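Local coordinates for protein hookworm platelet inhibitor 1 (Ancylostoma caninum, PDB 4TPV) that inhibits platelet aggregation and the adhesion of platelets to fibrinogen and collagen, possibly by binding platelet integrins, at residues Y26-A31 against D169-L174; K54-C59 against A123-S128; S65-V70 against I109-W114. All coordinates share one frame; numbering follows the deposited sequence.

Overall arrangement
From the N terminus, helix 13-34 comes first and supplies residues 26-31 to interaction 1, whose partner, residues 169-174, arrives only near the C terminus; this contact closes the longest loop, and the other two lie within it. Interaction 2 follows, joining the turn after helix 46-56 to strand 119-127 through a disulfide. Within its loop sits interaction 3, between strand 68-73 and helix 107-113, so the three are nested and none cross. Interactions 2 and 3 both reach the four-stranded sheet, their centres about 17 Å apart. Arg-27, on the helix of interaction 1, probably hydrogen-bonds through NH1 to Met-112 O and Trp-114 O in interaction 3, while interactions 1 and 2 stay about 14 Å apart at their nearest atoms.

Interaction 1: residues Y26-A31 against D169-L174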
# COMPACT_ATOMS: atom_id res chain seq x y z
N TYR A 26 5.06 4.36 -6.19
CA TYR A 26 5.93 3.23 -5.86
C TYR A 26 5.59 2.04 -6.74
O TYR A 26 6.45 1.34 -7.25
CB TYR A 26 5.79 2.81 -4.40
CG TYR A 26 6.27 3.79 -3.35
CD1 TYR A 26 7.21 4.75 -3.65
CD2 TYR A 26 5.79 3.72 -2.05
CE1 TYR A 26 7.66 5.63 -2.67
CE2 TYR A 26 6.22 4.59 -1.08
CZ TYR A 26 7.16 5.54 -1.40
OH TYR A 26 7.58 6.42 -0.43
N ARG A 27 4.30 1.79 -6.90
CA ARG A 27 3.87 0.61 -7.67
C ARG A 27 4.16 0.77 -9.18
O ARG A 27 4.51 -0.19 -9.86
CB ARG A 27 2.38 0.33 -7.39
CG ARG A 27 2.13 -0.13 -5.95
CD ARG A 27 0.64 -0.14 -5.57
NE ARG A 27 -0.11 -1.13 -6.35
CZ ARG A 27 -0.17 -2.43 -6.04
NH1 ARG A 27 0.49 -2.89 -4.99
NH2 ARG A 27 -0.85 -3.27 -6.82
N ALA A 28 4.02 1.99 -9.70
CA ALA A 28 4.37 2.27 -11.09
C ALA A 28 5.89 2.13 -11.33
O ALA A 28 6.31 1.57 -12.33
CB ALA A 28 3.90 3.66 -11.48
N ALA A 29 6.68 2.67 -10.41
CA ALA A 29 8.13 2.54 -10.51
C ALA A 29 8.49 1.07 -10.46
O ALA A 29 9.30 0.58 -11.25
CB ALA A 29 8.83 3.30 -9.39
N PHE A 30 7.88 0.36 -9.52
CA PHE A 30 8.17 -1.06 -9.38
C PHE A 30 7.75 -1.83 -10.63
O PHE A 30 8.51 -2.68 -11.12
CB PHE A 30 7.48 -1.63 -8.14
CG PHE A 30 8.06 -2.93 -7.70
CD1 PHE A 30 7.60 -4.12 -8.21
CD2 PHE A 30 9.07 -2.95 -6.76
CE1 PHE A 30 8.14 -5.32 -7.79
CE2 PHE A 30 9.61 -4.14 -6.32
CZ PHE A 30 9.15 -5.32 -6.84
N ALA A 31 6.58 -1.53 -11.18
CA ALA A 31 6.08 -2.27 -12.34
C ALA A 31 6.97 -2.10 -13.57
O ALA A 31 7.18 -3.04 -14.33
CB ALA A 31 4.63 -1.84 -12.68
N ASP A 169 -4.63 4.44 -17.87
CA ASP A 169 -3.89 5.50 -18.56
C ASP A 169 -3.53 6.65 -17.60
O ASP A 169 -2.77 7.56 -17.96
CB ASP A 169 -4.66 6.04 -19.79
CG ASP A 169 -6.08 6.45 -19.47
OD1 ASP A 169 -6.38 6.75 -18.30
OD2 ASP A 169 -6.90 6.48 -20.42
N ASP A 170 -4.02 6.58 -16.37
CA ASP A 170 -3.65 7.55 -15.34
C ASP A 170 -2.26 7.29 -14.77
O ASP A 170 -1.66 8.16 -14.14
CB ASP A 170 -4.65 7.52 -14.19
CG ASP A 170 -5.96 8.15 -14.54
OD1 ASP A 170 -6.02 8.95 -15.50
OD2 ASP A 170 -6.94 7.86 -13.82
N TRP A 171 -1.77 6.06 -14.95
CA TRP A 171 -0.53 5.61 -14.34
C TRP A 171 0.37 4.99 -15.40
O TRP A 171 0.86 3.87 -15.27
CB TRP A 171 -0.81 4.64 -13.18
CG TRP A 171 -1.38 5.38 -12.01
CD1 TRP A 171 -2.69 5.51 -11.68
CD2 TRP A 171 -0.65 6.19 -11.07
NE1 TRP A 171 -2.83 6.33 -10.58
CE2 TRP A 171 -1.59 6.75 -10.19
CE3 TRP A 171 0.70 6.49 -10.90
CZ2 TRP A 171 -1.22 7.60 -9.14
CZ3 TRP A 171 1.07 7.33 -9.84
CH2 TRP A 171 0.11 7.87 -8.98
N GLN A 172 0.55 5.76 -16.47
CA GLN A 172 1.49 5.47 -17.56
C GLN A 172 1.25 4.10 -18.19
O GLN A 172 2.17 3.49 -18.74
CB GLN A 172 2.95 5.59 -17.06
CG GLN A 172 3.30 6.97 -16.47
CD GLN A 172 2.83 7.14 -14.99
OE1 GLN A 172 3.14 6.31 -14.13
NE2 GLN A 172 2.11 8.22 -14.71
N ASN A 173 0.00 3.65 -18.16
CA ASN A 173 -0.35 2.32 -18.66
C ASN A 173 0.53 1.21 -18.08
O ASN A 173 0.86 0.23 -18.77
CB ASN A 173 -0.29 2.31 -20.18
CG ASN A 173 -1.38 3.17 -20.79
OD1 ASN A 173 -1.11 4.22 -21.36
ND2 ASN A 173 -2.63 2.74 -20.62
N LEU A 174 0.83 1.34 -16.79
CA LEU A 174 1.63 0.37 -16.07
C LEU A 174 0.79 -0.43 -15.09
O LEU A 174 1.17 -1.55 -14.72
CB LEU A 174 2.76 1.05 -15.30
CG LEU A 174 3.90 1.60 -16.15
CD1 LEU A 174 4.79 2.51 -15.32
CD2 LEU A 174 4.70 0.45 -16.77
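Apolar packing of two helix alanines against a C-terminal loop, without a hydrogen bond between them, joins Ala-28 and Ala-31 of helix 13-34 to Trp-171, Gln-172 and Leu-174. The contact ties the disulfide-bonded C-terminal segment (Cys-155 to Cys-167, Cys-158 to Cys-176), whose loop here runs between Cys-167 and Cys-176, to a helix of the CAP domain. The alanines lie three residues apart and so share one side of the helix. Leu-174 does most of the filling. Its CG stands beside the backbone N (chi1 -72°), and its branch CD1 lies against the helix, 3.5 Å from Ala-28 O and 4.1 Å from Ala-28 CB. One turn further toward the helix C terminus, Ala-31 CB rests 4.3 Å from Leu-174 CB, with the loop backbone close behind at Leu-174 O. Ala-28 CB also meets the indole of Trp-171 obliquely, 4.3 Å from Trp-171 CE3. The chain of Gln-172 bends at chi2 (81°), which carries its amide oxygen OE1 to 3.8 Å from Ala-28 CB, a van der Waals approach at the exposed margin of an otherwise buried patch. Small side chains on the helix let the loop come close, with 6.0 Å between the CA atoms of Ala-28 and Leu-174. Trp-171 also touches Glu-21 and Asn-24 earlier on helix 13-34. Another side of that helix faces helix 107-113, where Tyr-26 packs on Met-112 and Phe-30 on Val-113.

Interaction 2: residues K54-C59 against A123-S128; sequences KSAEKC and AVVDCS
Both cysteines of the disulfide Cys-59 to Cys-127 hold SG anti to their own carbonyl carbon (chi1 -77° and -61°), and the bridge between them turns through a chi3 of -85°, close to the 90° magnitude a relaxed disulfide prefers. Cys-59 SG and Cys-127 SG are 2.0 Å apart. Cys-59 comes at the end of a type I turn from Ala-56, closed by the backbone bond from Cys-59 N to Ala-56 O, and its positive phi marks the point where the chain leaves the helical conformation. Beside the covalent link, Ala-56 packs on the strand. Its CB sits against both branches of Val-125, 3.8 Å from CG2 and 3.9 Å from CG1, while the same CG2 approaches Ala-56 O. On the side away from the disulfide, Ala-56 CB also meets Ala-123 CB at 4.1 Å. Alternate residues of the strand, Ala-123, Val-125 and Cys-127, therefore face the helix end and the turn. The pairing staples helix 46-56 to strand 119-127 within the CAP domain. Ala-123 also packs on Ala-52 and Tyr-53 of that helix, and the adjacent antiparallel strand 130-138 extends the surface, with Val-134 touching Ala-56 and His-132 touching both Val-125 and Cys-127.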
# COMPACT_ATOMS: atom_id res chain seq x y z
N LYS A 54 -8.47 1.04 14.22
CA LYS A 54 -8.78 0.11 15.28
C LYS A 54 -7.52 -0.66 15.67
O LYS A 54 -7.31 -0.97 16.85
CB LYS A 54 -9.91 -0.83 14.86
CG LYS A 54 -11.30 -0.17 14.92
CD LYS A 54 -11.71 0.14 16.36
CE LYS A 54 -13.13 0.76 16.47
NZ LYS A 54 -13.22 2.20 16.08
N SER A 55 -6.67 -0.93 14.68
CA SER A 55 -5.42 -1.66 14.93
C SER A 55 -4.34 -0.74 15.50
O SER A 55 -3.63 -1.10 16.46
CB SER A 55 -4.91 -2.32 13.66
OG SER A 55 -3.68 -2.97 13.92
N ALA A 56 -4.22 0.45 14.93
CA ALA A 56 -3.22 1.43 15.38
C ALA A 56 -3.37 1.77 16.86
O ALA A 56 -2.39 1.94 17.55
CB ALA A 56 -3.31 2.70 14.56
N GLU A 57 -4.60 1.86 17.35
CA GLU A 57 -4.81 2.31 18.71
C GLU A 57 -4.33 1.30 19.74
O GLU A 57 -4.24 1.62 20.93
CB GLU A 57 -6.28 2.64 18.95
CG GLU A 57 -6.78 3.82 18.16
CD GLU A 57 -8.29 3.90 18.13
OE1 GLU A 57 -8.95 3.03 18.76
OE2 GLU A 57 -8.82 4.82 17.47
N LYS A 58 -4.03 0.08 19.29
CA LYS A 58 -3.45 -0.92 20.19
C LYS A 58 -1.99 -0.59 20.48
O LYS A 58 -1.42 -1.09 21.43
CB LYS A 58 -3.57 -2.32 19.59
CG LYS A 58 -5.02 -2.77 19.35
CD LYS A 58 -5.02 -4.20 18.85
CE LYS A 58 -6.34 -4.65 18.29
NZ LYS A 58 -6.10 -5.87 17.44
N CYS A 59 -1.41 0.27 19.65
CA CYS A 59 -0.07 0.81 19.88
C CYS A 59 1.03 -0.25 19.87
O CYS A 59 2.04 -0.10 20.57
CB CYS A 59 -0.02 1.58 21.20
SG CYS A 59 -0.78 3.25 21.06
N ALA A 123 -3.85 5.20 9.09
CA ALA A 123 -4.18 5.78 10.39
C ALA A 123 -2.91 6.38 11.00
O ALA A 123 -1.81 5.86 10.81
CB ALA A 123 -4.78 4.73 11.32
N VAL A 124 -3.07 7.49 11.70
CA VAL A 124 -1.97 8.16 12.36
C VAL A 124 -2.37 8.37 13.81
O VAL A 124 -3.39 9.01 14.08
CB VAL A 124 -1.65 9.50 11.69
CG1 VAL A 124 -0.56 10.23 12.46
CG2 VAL A 124 -1.23 9.27 10.23
N VAL A 125 -1.60 7.84 14.76
CA VAL A 125 -1.97 7.93 16.17
C VAL A 125 -0.74 8.20 17.01
O VAL A 125 0.38 7.94 16.57
CB VAL A 125 -2.64 6.65 16.67
CG1 VAL A 125 -3.91 6.33 15.86
CG2 VAL A 125 -1.68 5.49 16.62
N ASP A 126 -0.93 8.73 18.21
CA ASP A 126 0.17 8.88 19.15
C ASP A 126 0.18 7.75 20.16
O ASP A 126 -0.84 7.45 20.78
CB ASP A 126 0.09 10.22 19.90
CG ASP A 126 1.26 10.42 20.86
OD1 ASP A 126 2.37 10.74 20.38
OD2 ASP A 126 1.09 10.27 22.09
N CYS A 127 1.34 7.14 20.35
CA CYS A 127 1.52 6.15 21.39
C CYS A 127 2.67 6.57 22.27
O CYS A 127 3.83 6.47 21.85
CB CYS A 127 1.81 4.78 20.79
SG CYS A 127 0.49 4.15 19.75
N SER A 128 2.35 7.08 23.45
CA SER A 128 3.36 7.41 24.46
C SER A 128 4.45 8.31 23.89
O SER A 128 5.63 8.13 24.18
CB SER A 128 3.98 6.12 25.02
OG SER A 128 4.32 6.27 26.39

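Interaction 3: residues S65-V70 against I109-W114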
# COMPACT_ATOMS: atom_id res chain seq x y z
N SER A 65 -1.29 -8.56 11.32
CA SER A 65 -1.78 -9.45 10.26
C SER A 65 -0.94 -9.25 9.01
O SER A 65 -0.19 -8.26 8.94
CB SER A 65 -3.26 -9.18 9.95
OG SER A 65 -3.41 -7.92 9.31
N GLU A 66 -1.08 -10.13 8.01
CA GLU A 66 -0.21 -10.02 6.82
C GLU A 66 -0.46 -8.73 6.02
O GLU A 66 0.46 -8.22 5.34
CB GLU A 66 -0.37 -11.24 5.90
CG GLU A 66 0.27 -12.52 6.43
CD GLU A 66 1.79 -12.45 6.49
OE1 GLU A 66 2.40 -11.68 5.72
OE2 GLU A 66 2.37 -13.18 7.32
N GLU A 67 -1.68 -8.20 6.08
CA GLU A 67 -2.02 -7.03 5.26
C GLU A 67 -1.89 -5.69 6.02
O GLU A 67 -2.44 -4.67 5.61
CB GLU A 67 -3.45 -7.18 4.69
CG GLU A 67 -3.50 -7.52 3.18
CD GLU A 67 -3.04 -8.94 2.82
OE1 GLU A 67 -3.12 -9.83 3.68
OE2 GLU A 67 -2.63 -9.16 1.67
N GLU A 68 -1.09 -5.68 7.07
CA GLU A 68 -0.83 -4.45 7.80
C GLU A 68 0.64 -4.01 7.72
O GLU A 68 1.56 -4.82 7.85
CB GLU A 68 -1.23 -4.61 9.25
CG GLU A 68 -1.05 -3.36 10.07
CD GLU A 68 -1.63 -3.51 11.44
OE1 GLU A 68 -0.99 -4.16 12.28
OE2 GLU A 68 -2.76 -3.02 11.67
N ASN A 69 0.84 -2.71 7.50
CA ASN A 69 2.15 -2.08 7.63
C ASN A 69 2.17 -1.15 8.84
O ASN A 69 1.17 -0.46 9.10
CB ASN A 69 2.51 -1.27 6.37
CG ASN A 69 3.00 -2.13 5.23
OD1 ASN A 69 3.06 -3.35 5.32
ND2 ASN A 69 3.35 -1.47 4.12
N VAL A 70 3.27 -1.12 9.59
CA VAL A 70 3.42 -0.22 10.72
C VAL A 70 4.73 0.53 10.63
O VAL A 70 5.74 -0.03 10.20
CB VAL A 70 3.35 -0.98 12.06
CG1 VAL A 70 3.40 -0.01 13.26
CG2 VAL A 70 2.09 -1.83 12.11
N ILE A 109 7.41 -3.44 2.24
CA ILE A 109 7.49 -3.24 0.80
C ILE A 109 6.58 -4.25 0.07
O ILE A 109 5.92 -3.89 -0.88
CB ILE A 109 8.95 -3.33 0.28
CG1 ILE A 109 9.00 -3.06 -1.23
CG2 ILE A 109 9.58 -4.67 0.58
CD1 ILE A 109 8.65 -1.61 -1.62
N ALA A 110 6.54 -5.49 0.55
CA ALA A 110 5.68 -6.49 -0.09
C ALA A 110 4.20 -6.08 -0.08
O ALA A 110 3.47 -6.30 -1.07
CB ALA A 110 5.87 -7.85 0.59
N ASN A 111 3.73 -5.48 1.02
CA ASN A 111 2.35 -5.03 1.06
C ASN A 111 2.12 -3.93 0.04
O ASN A 111 1.07 -3.87 -0.61
CB ASN A 111 1.96 -4.53 2.46
CG ASN A 111 1.20 -5.57 3.28
OD1 ASN A 111 0.32 -6.28 2.77
ND2 ASN A 111 1.53 -5.65 4.57
N MET A 112 3.11 -3.04 -0.10
CA MET A 112 2.96 -1.89 -0.99
C MET A 112 2.97 -2.27 -2.46
O MET A 112 2.31 -1.62 -3.26
CB MET A 112 4.05 -0.84 -0.73
CG MET A 112 3.92 -0.15 0.62
SD MET A 112 4.76 1.45 0.68
CE MET A 112 6.43 1.00 0.25
N VAL A 113 3.70 -3.33 -2.83
CA VAL A 113 3.80 -3.70 -4.25
C VAL A 113 3.18 -5.06 -4.60
O VAL A 113 3.32 -5.55 -5.73
CB VAL A 113 5.27 -3.66 -4.73
CG1 VAL A 113 5.84 -2.25 -4.52
CG2 VAL A 113 6.13 -4.75 -4.03
N TRP A 114 2.43 -5.65 -3.67
CA TRP A 114 1.70 -6.89 -3.98
C TRP A 114 0.76 -6.62 -5.17
O TRP A 114 -0.03 -5.68 -5.11
CB TRP A 114 0.91 -7.38 -2.76
CG TRP A 114 0.76 -8.87 -2.78
CD1 TRP A 114 -0.17 -9.59 -3.47
CD2 TRP A 114 1.62 -9.82 -2.14
NE1 TRP A 114 0.04 -10.94 -3.28
CE2 TRP A 114 1.13 -11.11 -2.47
CE3 TRP A 114 2.74 -9.72 -1.31
CZ2 TRP A 114 1.73 -12.29 -2.00
CZ3 TRP A 114 3.34 -10.89 -0.84
CH2 TRP A 114 2.83 -12.17 -1.20
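Asn-111 and Asn-69 slide past each other in opposite directions, their amide planes 59° apart, and this pairing joins helix 107-113 to edge strand 68-73 inside the alpha-beta-alpha sandwich of the CAP family. Asn-111 ND2 gives two hydrogen bonds, each 2.9 Å long: one to Asn-69 OD1, the other to the backbone oxygen Glu-66 O in the turn leading into the strand. The first is fairly straight (154° at the hydrogen), yet ND2 stands above the carbonyl plane of Asn-69 rather than on a lone pair; OD1 for its part lies close to the amide plane of Asn-111. The second is more bent (143°), with ND2 tilted from the carbonyl plane of Glu-66. With its amino group bound to two acceptors, the amide of Asn-111 is fixed in rotation, and a buried donor is satisfied.

Glu-67 crosses Asn-111 at about a right angle, Glu-67 CG lying 4.0 Å from Asn-111 OD1, while its OE2 bonds to His-117 NE2 and to the backbone N of Ala-141 and Lys-142. His-117 also hydrogen-bonds to Asn-111 O, so it joins the turn and the helix a second time. Around the amides, Tyr-137 of strand 130-138 touches Asn-69, Asn-111 and Met-112. Met-112, with CG beside its backbone N, borders the other end of the Asn-69 amide, where Met-112 CG lies 3.8 Å from Asn-69 ND2.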